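Local coordinates for protein diaminopimelate decarboxylase (Phaeodactylum tricornutum, PDB 7JPJ) that probably catalyses the pyridoxal phosphate-dependent decarboxylation of diaminopimelate in lysine biosynthesis, and works as a dimer, at residues A[27-32]-A[411-416]. Sequence-based numbering, arbitrary orientation.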
loop_
_atom_site.group_PDB
_atom_site.type_symbol
_atom_site.label_atom_id
_atom_site.label_comp_id
_atom_site.label_asym_id
_atom_site.label_seq_id
_atom_site.Cartn_x
_atom_site.Cartn_y
_atom_site.Cartn_z
ATOM N N THR A 27 -16.802 -7.204 -11.552
ATOM C CA THR A 27 -16.100 -6.103 -10.914
ATOM C C THR A 27 -15.378 -6.582 -9.662
ATOM O O THR A 27 -15.754 -7.595 -9.064
ATOM C CB THR A 27 -17.088 -4.984 -10.555
ATOM O OG1 THR A 27 -18.322 -5.555 -10.101
ATOM C CG2 THR A 27 -17.354 -4.096 -11.769
ATOM N N PRO A 28 -14.312 -5.884 -9.232
ATOM C CA PRO A 28 -13.703 -4.694 -9.839
ATOM C C PRO A 28 -12.719 -5.021 -10.956
ATOM O O PRO A 28 -12.357 -6.185 -11.127
ATOM C CB PRO A 28 -12.982 -4.045 -8.660
ATOM C CG PRO A 28 -12.583 -5.195 -7.812
ATOM C CD PRO A 28 -13.671 -6.229 -7.951
ATOM N N LEU A 29 -12.290 -4.004 -11.701
ATOM C CA LEU A 29 -11.326 -4.199 -12.775
ATOM C C LEU A 29 -10.673 -2.868 -13.113
ATOM O O LEU A 29 -11.204 -1.798 -12.807
ATOM C CB LEU A 29 -11.986 -4.804 -14.019
ATOM C CG LEU A 29 -13.119 -3.992 -14.654
ATOM C CD1 LEU A 29 -12.655 -3.260 -15.912
ATOM C CD2 LEU A 29 -14.305 -4.892 -14.960
ATOM N N TYR A 30 -9.505 -2.953 -13.741
ATOM C CA TYR A 30 -8.821 -1.796 -14.300
ATOM C C TYR A 30 -9.106 -1.735 -15.794
ATOM O O TYR A 30 -8.987 -2.746 -16.495
ATOM C CB TYR A 30 -7.310 -1.865 -14.072
ATOM C CG TYR A 30 -6.853 -1.911 -12.627
ATOM C CD1 TYR A 30 -6.740 -0.749 -11.875
ATOM C CD2 TYR A 30 -6.497 -3.115 -12.030
ATOM C CE1 TYR A 30 -6.307 -0.788 -10.562
ATOM C CE2 TYR A 30 -6.065 -3.163 -10.716
ATOM C CZ TYR A 30 -5.969 -1.998 -9.988
ATOM O OH TYR A 30 -5.535 -2.042 -8.684
ATOM N N ALA A 31 -9.478 -0.552 -16.276
ATOM C CA ALA A 31 -9.736 -0.323 -17.690
ATOM C C ALA A 31 -8.727 0.682 -18.223
ATOM O O ALA A 31 -8.569 1.767 -17.655
ATOM C CB ALA A 31 -11.162 0.182 -17.916
ATOM N N TYR A 32 -8.042 0.316 -19.304
ATOM C CA TYR A 32 -7.106 1.196 -19.990
ATOM C C TYR A 32 -7.598 1.443 -21.408
ATOM O O TYR A 32 -8.096 0.527 -22.070
ATOM C CB TYR A 32 -5.692 0.604 -20.019
ATOM C CG TYR A 32 -5.131 0.272 -18.651
ATOM C CD1 TYR A 32 -5.335 -0.981 -18.085
ATOM C CD2 TYR A 32 -4.399 1.208 -17.928
ATOM C CE1 TYR A 32 -4.825 -1.294 -16.835
ATOM C CE2 TYR A 32 -3.884 0.906 -16.677
ATOM C CZ TYR A 32 -4.099 -0.349 -16.135
ATOM O OH TYR A 32 -3.595 -0.667 -14.890
ATOM N N PRO A 411 -8.543 -7.832 -12.277
ATOM C CA PRO A 411 -8.085 -7.996 -13.662
ATOM C C PRO A 411 -7.852 -6.651 -14.336
ATOM O O PRO A 411 -8.171 -5.587 -13.806
ATOM C CB PRO A 411 -9.234 -8.760 -14.325
ATOM C CG PRO A 411 -10.430 -8.403 -13.519
ATOM C CD PRO A 411 -9.943 -8.254 -12.107
ATOM N N GLU A 412 -7.282 -6.717 -15.538
ATOM C CA GLU A 412 -7.014 -5.536 -16.347
ATOM C C GLU A 412 -7.613 -5.721 -17.733
ATOM O O GLU A 412 -7.512 -6.800 -18.325
ATOM C CB GLU A 412 -5.511 -5.261 -16.461
ATOM C CG GLU A 412 -4.917 -4.561 -15.252
ATOM C CD GLU A 412 -3.398 -4.540 -15.276
ATOM O OE1 GLU A 412 -2.797 -5.492 -15.822
ATOM O OE2 GLU A 412 -2.803 -3.576 -14.746
ATOM N N VAL A 413 -8.236 -4.663 -18.245
ATOM C CA VAL A 413 -8.909 -4.686 -19.537
ATOM C C VAL A 413 -8.344 -3.566 -20.398
ATOM O O VAL A 413 -8.012 -2.488 -19.892
ATOM C CB VAL A 413 -10.439 -4.544 -19.376
ATOM C CG1 VAL A 413 -11.134 -4.512 -20.729
ATOM C CG2 VAL A 413 -10.988 -5.677 -18.527
ATOM N N LEU A 414 -8.220 -3.830 -21.697
ATOM C CA LEU A 414 -7.793 -2.842 -22.680
ATOM C C LEU A 414 -8.948 -2.557 -23.631
ATOM O O LEU A 414 -9.549 -3.488 -24.178
ATOM C CB LEU A 414 -6.573 -3.342 -23.457
ATOM C CG LEU A 414 -5.784 -2.321 -24.278
ATOM C CD1 LEU A 414 -5.118 -1.301 -23.369
ATOM C CD2 LEU A 414 -4.753 -3.018 -25.154
ATOM N N VAL A 415 -9.258 -1.278 -23.826
ATOM C CA VAL A 415 -10.352 -0.848 -24.692
ATOM C C VAL A 415 -9.743 -0.257 -25.957
ATOM O O VAL A 415 -9.120 0.812 -25.918
ATOM C CB VAL A 415 -11.273 0.158 -23.992
ATOM C CG1 VAL A 415 -12.593 0.259 -24.727
ATOM C CG2 VAL A 415 -11.503 -0.256 -22.546
ATOM N N ASP A 416 -9.933 -0.942 -27.084
ATOM C CA ASP A 416 -9.294 -0.538 -28.328
ATOM C C ASP A 416 -9.965 0.711 -28.902
ATOM O O ASP A 416 -10.981 1.197 -28.400
ATOM C CB ASP A 416 -9.312 -1.685 -29.347
ATOM C CG ASP A 416 -10.719 -2.185 -29.665
ATOM O OD1 ASP A 416 -11.711 -1.497 -29.343
ATOM O OD2 ASP A 416 -10.829 -3.284 -30.253
#
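Y30, A31 and Y32 pair in parallel with E412, V413 and L414, joining strand 29-33 near the N-terminus to strand 412-415 near the C-terminus in the mixed sheet of the chain. The pair thus brings the two ends of the chain together in the beta domain that accompanies the pyridoxal-binding TIM barrel in fold type III enzymes. Four backbone hydrogen bonds alternate along the pair: Y30 N gives to P411 O (3.0 Å), V413 N to Y30 O (2.7 Å), Y32 N to V413 O (2.9 Å) and V415 N to Y32 O (2.8 Å). The other edge of strand 29-33 bonds to strand 289-300 through L29 and A31, while the backbones of E412 and L414 bond to those of I424, R425 and H422, in and just past strand 421-423.

Y30, Y32, E412 and L414 share one face. With CG of Y32 anti to its carbonyl carbon (chi1 -56°), the ring runs back alongside E412, its CE1 edge 3.6 Å from E412 CG, which lies in the ring plane. Y32 OH donates to E412 OE2 (3.0 Å), reaching it on the anti side, 31° out of the carboxylate plane; ring and carboxylate stand 79° apart. S397 OG also bonds OE2, and N64 holds OE1. The Y30 hydroxyl goes instead to the carbonyl of D318. V413 CG2, on the face shared with A31, meets L29 CD1 at 3.9 Å, and A24 of helix 14-24 touches both residues. A phenylalanine in place of Y32 would probably keep the edge contact but leave OE2 without its phenol donor and the carboxylate less firmly fixed, held by N64 and S397.

The V413 side packs on apolar groups, whereas the other face buries a carboxylate whose two oxygens are both hydrogen-bonded, a setting likely to stabilise its negative charge.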